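Local coordinates for protein periplasmic beta-glucosidase (Pseudomonas aeruginosa, PDB 6R5I) that probably hydrolyses terminal, non-reducing beta-D-glucosyl residues with release of beta-D-glucose, as a periplasmic glycoside hydrolase of family 3, at residues M11-N16 with H67-I72; L513-M518 with E530-I535; Y608-G613 with L720-T725. All coordinates share one frame; numbering follows the deposited sequence.

Contact 1. Residues M11-N16 with H67-I72; sequences MARMSN and HSRLKI
The backbone carbonyl of R13 accepts a hydrogen bond from the guanidinium of R69, with NH2 of R69 2.8 Å from O of R13. The bond is bent, its N-H...O angle being 131°, and NH2 stands above the carbonyl plane, although the oxygen lies close to the plane of the guanidinium. R69 reaches it through a chain whose CG lies opposite the backbone N (chi1 -171°) and which folds at chi3. E18 forms a salt bridge with the same NH2, so this nitrogen serves a carbonyl and a carboxylate together.

L70 supplies the apolar part. Its CD2 rests over the centre of one face of the R13 guanidinium, 3.6 Å from CZ of R13, and it also lies over a face of the R69 guanidinium, displaced toward the rim. The two cations thus share one methyl group. NH2 of R13 and NH1 of R69 are 4.5 Å apart, and the carboxylate of E18 probably tempers the gathering of positive charge. The other methyl of L70, CD1, presses tightly on CG of M14 at 3.5 Å. Farther along M14, the chain turns at chi3 (67°) and its CE meets CD1 of I72 tip to tip, 3.7 Å away.

A polar, largely exposed edge therefore gives way to a greasier inner side. The contact ties the turn between helices 2-13 and 16-21 to the loop that leads from helix 55-65 into strand 75-78, while M14 also packs on C314 of helix 307-323 and I72 on F327.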
ATOM      1  N   MET A  11      15.643  41.700 -19.153  1.00 15.06           N
ATOM      2  CA  MET A  11      15.131  40.729 -20.149  1.00 15.66           C
ATOM      3  C   MET A  11      14.987  41.389 -21.535  1.00 15.95           C
ATOM      4  O   MET A  11      15.204  40.667 -22.524  1.00 16.98           O
ATOM      5  CB  MET A  11      13.812  40.136 -19.665  1.00 16.88           C
ATOM      6  CG  MET A  11      14.073  39.203 -18.508  1.00 18.72           C
ATOM      7  SD  MET A  11      12.649  38.235 -18.047  1.00 20.22           S
ATOM      8  CE  MET A  11      12.501  37.134 -19.446  1.00 21.53           C
ATOM      9  N   ALA A  12      14.718  42.700 -21.599  1.00 15.96           N
ATOM     10  CA  ALA A  12      14.636  43.457 -22.878  1.00 16.92           C
ATOM     11  C   ALA A  12      15.988  43.413 -23.602  1.00 17.28           C
ATOM     12  O   ALA A  12      16.010  43.580 -24.862  1.00 17.34           O
ATOM     13  CB  ALA A  12      14.175  44.884 -22.648  1.00 18.06           C
ATOM     14  N   ARG A  13      17.080  43.211 -22.861  1.00 16.43           N
ATOM     15  CA  ARG A  13      18.462  43.179 -23.401  1.00 17.23           C
ATOM     16  C   ARG A  13      18.875  41.772 -23.870  1.00 16.64           C
ATOM     17  O   ARG A  13      19.876  41.674 -24.603  1.00 16.29           O
ATOM     18  CB  ARG A  13      19.459  43.640 -22.340  1.00 17.93           C
ATOM     19  CG  ARG A  13      19.137  45.000 -21.737  1.00 20.12           C
ATOM     20  CD  ARG A  13      20.219  45.411 -20.761  1.00 20.82           C
ATOM     21  NE  ARG A  13      21.476  45.523 -21.453  1.00 22.53           N
ATOM     22  CZ  ARG A  13      22.658  45.734 -20.895  1.00 24.12           C
ATOM     23  NH1 ARG A  13      22.754  45.852 -19.591  1.00 27.11           N
ATOM     24  NH2 ARG A  13      23.744  45.796 -21.645  1.00 24.66           N
ATOM     25  N   MET A  14      18.171  40.715 -23.459  1.00 15.16           N
ATOM     26  CA  MET A  14      18.685  39.324 -23.571  1.00 14.75           C
ATOM     27  C   MET A  14      18.204  38.667 -24.859  1.00 15.37           C
ATOM     28  O   MET A  14      16.999  38.740 -25.169  1.00 15.37           O
ATOM     29  CB  MET A  14      18.234  38.479 -22.375  1.00 14.97           C
ATOM     30  CG  MET A  14      18.692  39.072 -21.060  1.00 15.00           C
ATOM     31  SD  MET A  14      18.043  38.247 -19.611  1.00 14.47           S
ATOM     32  CE  MET A  14      18.861  36.652 -19.763  1.00 16.09           C
ATOM     33  N   SER A  15      19.126  37.982 -25.529  1.00 15.46           N
ATOM     34  CA  SER A  15      18.820  37.051 -26.632  1.00 15.33           C
ATOM     35  C   SER A  15      18.114  35.841 -26.025  1.00 15.42           C
ATOM     36  O   SER A  15      18.274  35.593 -24.807  1.00 15.32           O
ATOM     37  CB  SER A  15      20.060  36.634 -27.360  1.00 15.99           C
ATOM     38  OG  SER A  15      20.884  35.871 -26.519  1.00 14.53           O
ATOM     39  N   ASN A  16      17.371  35.119 -26.832  1.00 15.31           N
ATOM     40  CA  ASN A  16      16.829  33.795 -26.428  1.00 15.97           C
ATOM     41  C   ASN A  16      17.951  32.864 -25.957  1.00 14.31           C
ATOM     42  O   ASN A  16      17.723  32.147 -24.946  1.00 13.78           O
ATOM     43  CB  ASN A  16      15.976  33.187 -27.538  1.00 17.23           C
ATOM     44  CG  ASN A  16      14.554  33.697 -27.455  1.00 18.99           C
ATOM     45  OD1 ASN A  16      14.234  34.499 -26.583  1.00 23.32           O
ATOM     46  ND2 ASN A  16      13.694  33.253 -28.349  1.00 21.86           N
ATOM     47  N   HIS A  67      33.233  37.690 -17.650  1.00 20.03           N
ATOM     48  CA  HIS A  67      33.671  37.487 -19.052  1.00 21.96           C
ATOM     49  C   HIS A  67      32.482  37.367 -20.008  1.00 20.51           C
ATOM     50  O   HIS A  67      32.721  37.367 -21.216  1.00 23.35           O
ATOM     51  CB  HIS A  67      34.588  36.258 -19.177  1.00 23.94           C
ATOM     52  CG  HIS A  67      35.903  36.446 -18.500  1.00 27.01           C
ATOM     53  ND1 HIS A  67      36.192  35.845 -17.301  1.00 32.63           N
ATOM     54  CD2 HIS A  67      36.970  37.228 -18.796  1.00 29.14           C
ATOM     55  CE1 HIS A  67      37.404  36.191 -16.909  1.00 30.73           C
ATOM     56  NE2 HIS A  67      37.904  37.038 -17.815  1.00 32.72           N
ATOM     57  N   SER A  68      31.263  37.222 -19.515  1.00 18.39           N
ATOM     58  CA  SER A  68      30.058  37.115 -20.368  1.00 19.19           C
ATOM     59  C   SER A  68      29.615  38.521 -20.774  1.00 18.03           C
ATOM     60  O   SER A  68      30.112  39.488 -20.211  1.00 18.21           O
ATOM     61  CB  SER A  68      28.940  36.338 -19.681  1.00 19.64           C
ATOM     62  OG  SER A  68      28.539  36.971 -18.473  1.00 21.30           O
ATOM     63  N   ARG A  69      28.726  38.610 -21.753  1.00 17.21           N
ATOM     64  CA  ARG A  69      28.231  39.929 -22.221  1.00 18.01           C
ATOM     65  C   ARG A  69      27.458  40.645 -21.110  1.00 16.95           C
ATOM     66  O   ARG A  69      27.725  41.847 -20.888  1.00 17.17           O
ATOM     67  CB  ARG A  69      27.396  39.739 -23.482  1.00 18.87           C
ATOM     68  CG  ARG A  69      27.047  41.055 -24.145  1.00 18.88           C
ATOM     69  CD  ARG A  69      26.166  40.845 -25.343  1.00 19.07           C
ATOM     70  NE  ARG A  69      24.773  40.566 -24.982  1.00 19.24           N
ATOM     71  CZ  ARG A  69      23.813  41.482 -24.810  1.00 19.35           C
ATOM     72  NH1 ARG A  69      24.084  42.776 -24.909  1.00 19.40           N
ATOM     73  NH2 ARG A  69      22.578  41.096 -24.510  1.00 19.83           N
ATOM     74  N   LEU A  70      26.479  39.986 -20.465  1.00 15.67           N
ATOM     75  CA  LEU A  70      25.563  40.675 -19.515  1.00 15.66           C
ATOM     76  C   LEU A  70      26.029  40.494 -18.061  1.00 15.68           C
ATOM     77  O   LEU A  70      25.551  41.230 -17.214  1.00 15.23           O
ATOM     78  CB  LEU A  70      24.129  40.177 -19.701  1.00 16.72           C
ATOM     79  CG  LEU A  70      23.431  40.640 -20.980  1.00 18.13           C
ATOM     80  CD1 LEU A  70      22.056  40.010 -21.116  1.00 19.16           C
ATOM     81  CD2 LEU A  70      23.318  42.158 -21.045  1.00 18.18           C
ATOM     82  N   LYS A  71      26.978  39.592 -17.793  1.00 17.13           N
ATOM     83  CA  LYS A  71      27.607  39.432 -16.459  1.00 17.68           C
ATOM     84  C   LYS A  71      26.528  39.103 -15.419  1.00 16.24           C
ATOM     85  O   LYS A  71      26.592  39.591 -14.297  1.00 15.21           O
ATOM     86  CB  LYS A  71      28.410  40.691 -16.114  1.00 20.83           C
ATOM     87  CG  LYS A  71      29.567  40.932 -17.078  1.00 21.69           C
ATOM     88  CD  LYS A  71      30.185  42.290 -16.965  1.00 25.00           C
ATOM     89  CE  LYS A  71      31.236  42.535 -18.028  1.00 26.93           C
ATOM     90  NZ  LYS A  71      30.670  42.468 -19.389  1.00 27.73           N
ATOM     91  N   ILE A  72      25.546  38.296 -15.795  1.00 15.64           N
ATOM     92  CA  ILE A  72      24.447  37.918 -14.860  1.00 14.41           C
ATOM     93  C   ILE A  72      25.050  36.911 -13.881  1.00 14.39           C
ATOM     94  O   ILE A  72      25.549  35.871 -14.293  1.00 13.68           O
ATOM     95  CB  ILE A  72      23.223  37.356 -15.606  1.00 15.16           C
ATOM     96  CG1 ILE A  72      22.589  38.382 -16.555  1.00 14.85           C
ATOM     97  CG2 ILE A  72      22.199  36.822 -14.606  1.00 15.90           C
ATOM     98  CD1 ILE A  72      21.579  37.774 -17.505  1.00 14.35           C
TER

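Contact 2. Residues L513-M518 with E530-I535; sequences LVLVLM and ENADAI
L515 and I535 lie side by side on two parallel strands, their side chains pointing the same way, and L515 can be followed outward along this neighbour. Its CB sits 3.6 Å from O of A534, close against the adjoining backbone. Beyond CG the branches divide: CD1 leans on CB of A532, and CD2 touches that same CB at 3.7 Å while also lying 4.1 Å from CG1 of I535. The first torsion of L515, -97°, is away from the usual staggered positions, and it leaves both methyls over A532. On the same face of the sheet, CD1 of L517 meets CG2 of I535 at 3.6 Å, the two side chains passing at a slant. V514 and A534 face the other way and touch more loosely.

The backbone bonds begin where the incoming chain leaves helix 526-531. O of L513 is gripped twice, by N of D533 at 2.8 Å, which approaches in the carbonyl plane, and by N of A534 in a longer bond. N of L515 then gives an almost straight bond to O of A534 (2.8 Å, 177°). This is the parallel pairing of a beta-alpha-beta unit, with helix 526-531 linking strands 513-518 and 534-537.

At the start of the register, the D533 side chain takes the place of a backbone acceptor: its OD2 uses the anti lone pair to receive N of L513 at 2.9 Å. D533 thus engages both the amide and the carbonyl of buried L513, sharing the carbonyl with N of A534. R369 lies near OD1 as a weak, long ion pair, and it and the donated N-H would be expected to favour the charged carboxylate.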
ATOM      1  N   LEU A 513      20.320  -4.947  29.804  1.00 16.55           N
ATOM      2  CA  LEU A 513      20.547  -4.679  28.366  1.00 15.87           C
ATOM      3  C   LEU A 513      19.830  -3.385  28.002  1.00 15.77           C
ATOM      4  O   LEU A 513      18.570  -3.358  28.051  1.00 15.98           O
ATOM      5  CB  LEU A 513      20.056  -5.863  27.540  1.00 16.12           C
ATOM      6  CG  LEU A 513      20.139  -5.676  26.026  1.00 17.39           C
ATOM      7  CD1 LEU A 513      21.584  -5.548  25.591  1.00 19.72           C
ATOM      8  CD2 LEU A 513      19.466  -6.844  25.315  1.00 18.20           C
ATOM      9  N   VAL A 514      20.620  -2.371  27.654  1.00 15.43           N
ATOM     10  CA  VAL A 514      20.151  -1.030  27.231  1.00 14.41           C
ATOM     11  C   VAL A 514      20.366  -0.931  25.724  1.00 14.52           C
ATOM     12  O   VAL A 514      21.512  -1.088  25.286  1.00 14.06           O
ATOM     13  CB  VAL A 514      20.907   0.095  27.956  1.00 14.76           C
ATOM     14  CG1 VAL A 514      20.576   1.459  27.375  1.00 13.86           C
ATOM     15  CG2 VAL A 514      20.669   0.055  29.455  1.00 15.57           C
ATOM     16  N   LEU A 515      19.289  -0.721  24.960  1.00 13.82           N
ATOM     17  CA  LEU A 515      19.371  -0.588  23.491  1.00 14.53           C
ATOM     18  C   LEU A 515      19.442   0.892  23.138  1.00 12.82           C
ATOM     19  O   LEU A 515      18.497   1.633  23.472  1.00 11.80           O
ATOM     20  CB  LEU A 515      18.129  -1.220  22.859  1.00 16.23           C
ATOM     21  CG  LEU A 515      18.269  -2.639  22.361  1.00 18.76           C
ATOM     22  CD1 LEU A 515      19.040  -3.519  23.323  1.00 20.99           C
ATOM     23  CD2 LEU A 515      16.918  -3.202  21.982  1.00 18.25           C
ATOM     24  N   VAL A 516      20.496   1.274  22.441  1.00 11.91           N
ATOM     25  CA  VAL A 516      20.613   2.600  21.777  1.00 12.05           C
ATOM     26  C   VAL A 516      20.430   2.356  20.275  1.00 11.87           C
ATOM     27  O   VAL A 516      21.291   1.734  19.654  1.00 12.20           O
ATOM     28  CB  VAL A 516      21.959   3.258  22.110  1.00 12.69           C
ATOM     29  CG1 VAL A 516      22.158   4.541  21.323  1.00 12.43           C
ATOM     30  CG2 VAL A 516      22.105   3.493  23.589  1.00 12.96           C
ATOM     31  N   LEU A 517      19.290   2.751  19.749  1.00 11.38           N
ATOM     32  CA  LEU A 517      18.880   2.500  18.353  1.00 12.60           C
ATOM     33  C   LEU A 517      19.323   3.669  17.477  1.00 12.49           C
ATOM     34  O   LEU A 517      19.022   4.845  17.813  1.00 12.68           O
ATOM     35  CB  LEU A 517      17.357   2.382  18.292  1.00 12.83           C
ATOM     36  CG  LEU A 517      16.725   1.303  19.153  1.00 13.38           C
ATOM     37  CD1 LEU A 517      15.224   1.262  18.858  1.00 13.20           C
ATOM     38  CD2 LEU A 517      17.358  -0.046  18.880  1.00 15.82           C
ATOM     39  N   MET A 518      19.969   3.338  16.374  1.00 13.04           N
ATOM     40  CA  MET A 518      20.209   4.272  15.246  1.00 14.44           C
ATOM     41  C   MET A 518      19.434   3.777  14.040  1.00 13.95           C
ATOM     42  O   MET A 518      19.469   2.588  13.761  1.00 13.11           O
ATOM     43  CB  MET A 518      21.683   4.374  14.899  1.00 16.04           C
ATOM     44  CG  MET A 518      22.476   4.921  16.018  1.00 18.55           C
ATOM     45  SD  MET A 518      23.992   5.680  15.368  1.00 22.95           S
ATOM     46  CE  MET A 518      24.733   6.092  16.943  1.00 24.19           C
ATOM     47  N   GLU A 530       9.843  -6.644  24.313  1.00 15.05           N
ATOM     48  CA  GLU A 530       9.623  -7.747  25.272  1.00 18.16           C
ATOM     49  C   GLU A 530      10.897  -7.962  26.111  1.00 16.75           C
ATOM     50  O   GLU A 530      10.766  -8.236  27.307  1.00 18.75           O
ATOM     51  CB  GLU A 530       9.195  -9.003  24.508  1.00 22.00           C
ATOM     52  CG  GLU A 530       9.010 -10.234  25.371  1.00 28.91           C
ATOM     53  CD  GLU A 530       7.751 -10.262  26.230  1.00 37.88           C
ATOM     54  OE1 GLU A 530       7.600 -11.249  26.997  1.00 44.16           O
ATOM     55  OE2 GLU A 530       6.915  -9.309  26.139  1.00 43.75           O
ATOM     56  N   ASN A 531      12.086  -7.865  25.531  1.00 14.35           N
ATOM     57  CA  ASN A 531      13.308  -8.474  26.126  1.00 14.46           C
ATOM     58  C   ASN A 531      14.332  -7.433  26.601  1.00 15.62           C
ATOM     59  O   ASN A 531      15.080  -7.726  27.550  1.00 15.83           O
ATOM     60  CB  ASN A 531      13.924  -9.446  25.129  1.00 13.96           C
ATOM     61  CG  ASN A 531      13.122 -10.721  25.004  1.00 16.36           C
ATOM     62  OD1 ASN A 531      13.284 -11.611  25.818  1.00 18.16           O
ATOM     63  ND2 ASN A 531      12.257 -10.828  24.005  1.00 15.46           N
ATOM     64  N   ALA A 532      14.462  -6.278  25.943  1.00 15.75           N
ATOM     65  CA  ALA A 532      15.459  -5.266  26.371  1.00 14.66           C
ATOM     66  C   ALA A 532      15.011  -4.686  27.705  1.00 16.21           C
ATOM     67  O   ALA A 532      13.794  -4.651  27.976  1.00 17.53           O
ATOM     68  CB  ALA A 532      15.637  -4.175  25.345  1.00 15.75           C
ATOM     69  N   ASP A 533      15.952  -4.241  28.525  1.00 15.07           N
ATOM     70  CA  ASP A 533      15.609  -3.574  29.800  1.00 15.85           C
ATOM     71  C   ASP A 533      15.281  -2.100  29.520  1.00 14.66           C
ATOM     72  O   ASP A 533      14.387  -1.569  30.166  1.00 15.46           O
ATOM     73  CB  ASP A 533      16.711  -3.818  30.819  1.00 19.26           C
ATOM     74  CG  ASP A 533      16.796  -5.306  31.120  1.00 23.35           C
ATOM     75  OD1 ASP A 533      15.808  -5.820  31.686  1.00 27.16           O
ATOM     76  OD2 ASP A 533      17.784  -5.946  30.727  1.00 21.92           O
ATOM     77  N   ALA A 534      15.962  -1.452  28.581  1.00 12.02           N
ATOM     78  CA  ALA A 534      15.619  -0.066  28.195  1.00 10.77           C
ATOM     79  C   ALA A 534      15.890   0.098  26.706  1.00 11.02           C
ATOM     80  O   ALA A 534      16.749  -0.621  26.184  1.00 10.89           O
ATOM     81  CB  ALA A 534      16.368   0.947  29.042  1.00 10.40           C
ATOM     82  N   ILE A 535      15.172   1.013  26.058  1.00 10.76           N
ATOM     83  CA  ILE A 535      15.317   1.276  24.612  1.00 10.59           C
ATOM     84  C   ILE A 535      15.272   2.785  24.416  1.00 10.53           C
ATOM     85  O   ILE A 535      14.257   3.437  24.845  1.00 10.08           O
ATOM     86  CB  ILE A 535      14.216   0.575  23.792  1.00 10.75           C
ATOM     87  CG1 ILE A 535      14.135  -0.929  24.040  1.00 10.55           C
ATOM     88  CG2 ILE A 535      14.399   0.878  22.318  1.00 10.79           C
ATOM     89  CD1 ILE A 535      12.903  -1.549  23.479  1.00 10.89           C
TER

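Contact 3. Residues Y608-G613 with L720-T725; sequences YPFGYG and LDSAQT
Y612 and D721 run alongside each other, pointing the same way, with the phenol ring and the carboxylate turned 40° apart. OD2 of D721 comes up to the ring edge, 3.8 Å from CD1 of Y612, while the phenol OH goes beyond this pair to O of L366. Water 1 joins the segments here: it accepts from N of G613 and donates to OD2 of D721 at 2.9 Å. The other carboxylate oxygen, OD1, turns back on its own loop and receives N of A723 at 2.8 Å, making an Asx turn. The first torsion of D721 (63°) places the carboxylate between the backbone N and the carbonyl carbon, from where OD1 bonds into its own turn while OD2 receives the water.

F610 and S722 meet differently. CB of S722 approaches the edge of the phenyl ring, and the serine closes on the backbone carbonyl: OG donates to O of F610 at 2.7 Å, and N of S722 donates to the same oxygen at 3.0 Å, in the carbonyl plane. One residue thus holds this oxygen with two bonds. Beside it the ring of P609 lies against A723, CG to CB 3.9 Å.

G611 lies in the type II turn from P609 to Y612, and its positive phi (89°) suits glycine. CB of D721 comes within 3.3 Å of O of G611. That oxygen also faces O of L720; NZ of K562 bonds O of L720 and, weakly, O of G611, which also accepts from NE2 of Q656, and these donors probably ease the approach.

The contact is interdomain: a loop of the family 3 C-terminal domain meets turn 721-724, which connects strands 712-719 and 725-732 of the fibronectin type III-like domain, and S722 and F610 both pack on Y658 of strand 651-660.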
ATOM      1  N   TYR A 608       4.340   1.132  18.753  1.00  9.75           N
ATOM      2  CA  TYR A 608       4.415   2.450  19.424  1.00 10.54           C
ATOM      3  C   TYR A 608       3.617   3.428  18.593  1.00 10.10           C
ATOM      4  O   TYR A 608       3.869   3.596  17.404  1.00 13.20           O
ATOM      5  CB  TYR A 608       5.845   2.940  19.608  1.00 10.06           C
ATOM      6  CG  TYR A 608       6.800   1.965  20.249  1.00 11.06           C
ATOM      7  CD1 TYR A 608       6.721   1.658  21.593  1.00 12.38           C
ATOM      8  CD2 TYR A 608       7.843   1.407  19.530  1.00 11.79           C
ATOM      9  CE1 TYR A 608       7.632   0.799  22.201  1.00 12.52           C
ATOM     10  CE2 TYR A 608       8.757   0.550  20.120  1.00 12.76           C
ATOM     11  CZ  TYR A 608       8.648   0.235  21.463  1.00 13.00           C
ATOM     12  OH  TYR A 608       9.563  -0.595  22.055  1.00 14.92           O
ATOM     13  N   PRO A 609       2.594   4.047  19.179  1.00 10.26           N
ATOM     14  CA  PRO A 609       1.777   4.996  18.439  1.00 10.12           C
ATOM     15  C   PRO A 609       2.396   6.384  18.241  1.00 10.28           C
ATOM     16  O   PRO A 609       3.357   6.758  18.898  1.00 10.45           O
ATOM     17  CB  PRO A 609       0.558   5.137  19.342  1.00  9.50           C
ATOM     18  CG  PRO A 609       1.122   4.984  20.723  1.00  9.67           C
ATOM     19  CD  PRO A 609       2.206   3.940  20.592  1.00  9.77           C
ATOM     20  N   PHE A 610       1.789   7.115  17.316  1.00 10.34           N
ATOM     21  CA  PHE A 610       2.088   8.538  17.072  1.00 10.15           C
ATOM     22  C   PHE A 610       2.023   9.279  18.402  1.00  9.91           C
ATOM     23  O   PHE A 610       1.061   9.080  19.176  1.00 10.78           O
ATOM     24  CB  PHE A 610       1.121   9.098  16.023  1.00  9.90           C
ATOM     25  CG  PHE A 610       1.357  10.551  15.734  1.00  9.48           C
ATOM     26  CD1 PHE A 610       2.292  10.926  14.779  1.00  9.31           C
ATOM     27  CD2 PHE A 610       0.671  11.535  16.415  1.00  9.07           C
ATOM     28  CE1 PHE A 610       2.508  12.261  14.508  1.00  9.35           C
ATOM     29  CE2 PHE A 610       0.847  12.874  16.103  1.00  9.44           C
ATOM     30  CZ  PHE A 610       1.779  13.237  15.164  1.00  9.30           C
ATOM     31  N   GLY A 611       3.042  10.075  18.701  1.00  9.94           N
ATOM     32  CA  GLY A 611       3.064  10.912  19.921  1.00  9.95           C
ATOM     33  C   GLY A 611       3.649  10.196  21.125  1.00 10.82           C
ATOM     34  O   GLY A 611       3.688  10.817  22.216  1.00 11.66           O
ATOM     35  N   TYR A 612       4.112   8.958  20.977  1.00 10.09           N
ATOM     36  CA  TYR A 612       4.605   8.127  22.095  1.00  9.94           C
ATOM     37  C   TYR A 612       6.033   8.534  22.498  1.00  9.44           C
ATOM     38  O   TYR A 612       6.890   8.739  21.644  1.00  7.98           O
ATOM     39  CB  TYR A 612       4.549   6.656  21.732  1.00 10.96           C
ATOM     40  CG  TYR A 612       5.024   5.756  22.836  1.00 11.68           C
ATOM     41  CD1 TYR A 612       4.208   5.410  23.894  1.00 13.87           C
ATOM     42  CD2 TYR A 612       6.312   5.259  22.806  1.00 13.51           C
ATOM     43  CE1 TYR A 612       4.655   4.542  24.884  1.00 15.15           C
ATOM     44  CE2 TYR A 612       6.789   4.429  23.800  1.00 14.89           C
ATOM     45  CZ  TYR A 612       5.954   4.063  24.831  1.00 15.98           C
ATOM     46  OH  TYR A 612       6.470   3.218  25.777  1.00 23.00           O
ATOM     47  N   GLY A 613       6.274   8.566  23.797  1.00  9.40           N
ATOM     48  CA  GLY A 613       7.637   8.695  24.332  1.00 10.26           C
ATOM     49  C   GLY A 613       7.610   8.807  25.831  1.00 10.76           C
ATOM     50  O   GLY A 613       6.725   9.503  26.354  1.00 12.93           O
ATOM     51  N   LEU A 720      -0.984  12.624  26.245  1.00 12.25           N
ATOM     52  CA  LEU A 720       0.493  12.698  26.077  1.00 11.78           C
ATOM     53  C   LEU A 720       0.931  11.734  24.977  1.00 12.46           C
ATOM     54  O   LEU A 720       2.112  11.648  24.745  1.00 10.25           O
ATOM     55  CB  LEU A 720       1.170  12.371  27.409  1.00 13.47           C
ATOM     56  CG  LEU A 720       0.748  13.282  28.551  1.00 14.86           C
ATOM     57  CD1 LEU A 720       1.401  12.834  29.856  1.00 16.28           C
ATOM     58  CD2 LEU A 720       1.069  14.734  28.210  1.00 15.45           C
ATOM     59  N   ASP A 721      -0.002  11.035  24.333  1.00 12.01           N
ATOM     60  CA  ASP A 721       0.223  10.396  23.013  1.00 13.45           C
ATOM     61  C   ASP A 721      -1.143  10.183  22.359  1.00 12.25           C
ATOM     62  O   ASP A 721      -2.164  10.387  23.021  1.00 11.81           O
ATOM     63  CB  ASP A 721       1.045   9.109  23.108  1.00 16.14           C
ATOM     64  CG  ASP A 721       0.426   7.976  23.897  1.00 20.15           C
ATOM     65  OD1 ASP A 721      -0.734   7.640  23.644  1.00 22.43           O
ATOM     66  OD2 ASP A 721       1.128   7.424  24.759  1.00 27.96           O
ATOM     67  N   SER A 722      -1.160   9.713  21.126  1.00 11.09           N
ATOM     68  CA  SER A 722      -2.409   9.609  20.334  1.00 12.02           C
ATOM     69  C   SER A 722      -3.286   8.454  20.875  1.00 12.99           C
ATOM     70  O   SER A 722      -4.467   8.426  20.519  1.00 13.51           O
ATOM     71  CB  SER A 722      -2.084   9.474  18.869  1.00 10.97           C
ATOM     72  OG  SER A 722      -1.449   8.234  18.618  1.00  9.95           O
ATOM     73  N   ALA A 723      -2.733   7.549  21.690  1.00 13.77           N
ATOM     74  CA  ALA A 723      -3.409   6.328  22.203  1.00 15.03           C
ATOM     75  C   ALA A 723      -3.888   6.505  23.655  1.00 17.02           C
ATOM     76  O   ALA A 723      -4.657   5.645  24.138  1.00 20.28           O
ATOM     77  CB  ALA A 723      -2.466   5.161  22.126  1.00 15.24           C
ATOM     78  N   GLN A 724      -3.386   7.505  24.386  1.00 15.85           N
ATOM     79  CA  GLN A 724      -3.731   7.719  25.818  1.00 16.57           C
ATOM     80  C   GLN A 724      -4.407   9.081  25.959  1.00 15.28           C
ATOM     81  O   GLN A 724      -3.766  10.031  26.437  1.00 16.16           O
ATOM     82  CB  GLN A 724      -2.489   7.570  26.686  1.00 19.39           C
ATOM     83  CG  GLN A 724      -1.907   6.160  26.617  1.00 23.16           C
ATOM     84  CD  GLN A 724      -0.637   6.050  27.415  1.00 32.24           C
ATOM     85  OE1 GLN A 724      -0.676   5.933  28.641  1.00 40.02           O
ATOM     86  NE2 GLN A 724       0.500   6.116  26.728  1.00 32.99           N
ATOM     87  N   THR A 725      -5.664   9.176  25.553  1.00 14.25           N
ATOM     88  CA  THR A 725      -6.400  10.463  25.515  1.00 14.82           C
ATOM     89  C   THR A 725      -7.714  10.339  26.287  1.00 15.54           C
ATOM     90  O   THR A 725      -8.187   9.185  26.561  1.00 16.59           O
ATOM     91  CB  THR A 725      -6.626  10.918  24.065  1.00 15.11           C
ATOM     92  OG1 THR A 725      -7.494   9.988  23.401  1.00 15.16           O
ATOM     93  CG2 THR A 725      -5.333  11.044  23.294  1.00 15.07           C
TER
HETATM   94  O   HOH W   1       3.799   8.314  25.590  1.00 25.23           O

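Along the chain the three contacts follow one another, each closing before the next opens. Contact 1 stands apart at the end of the molecule that carries the parallel-stranded barrel domain, its centre about 62 Å from that of contact 2 and about 57 Å from that of contact 3. The other two lie on the opposite side of the chain's centre, their own centres about 19 Å apart, and touch: CD1 of I535 packs against OH of Y608 at 3.8 Å. Contact 1 joins a helix end and a loop at the surface of the barrel domain, contact 2 pairs strands in the mixed sheet of the C-terminal family 3 domain, and contact 3 fastens that domain to the fibronectin type III-like domain.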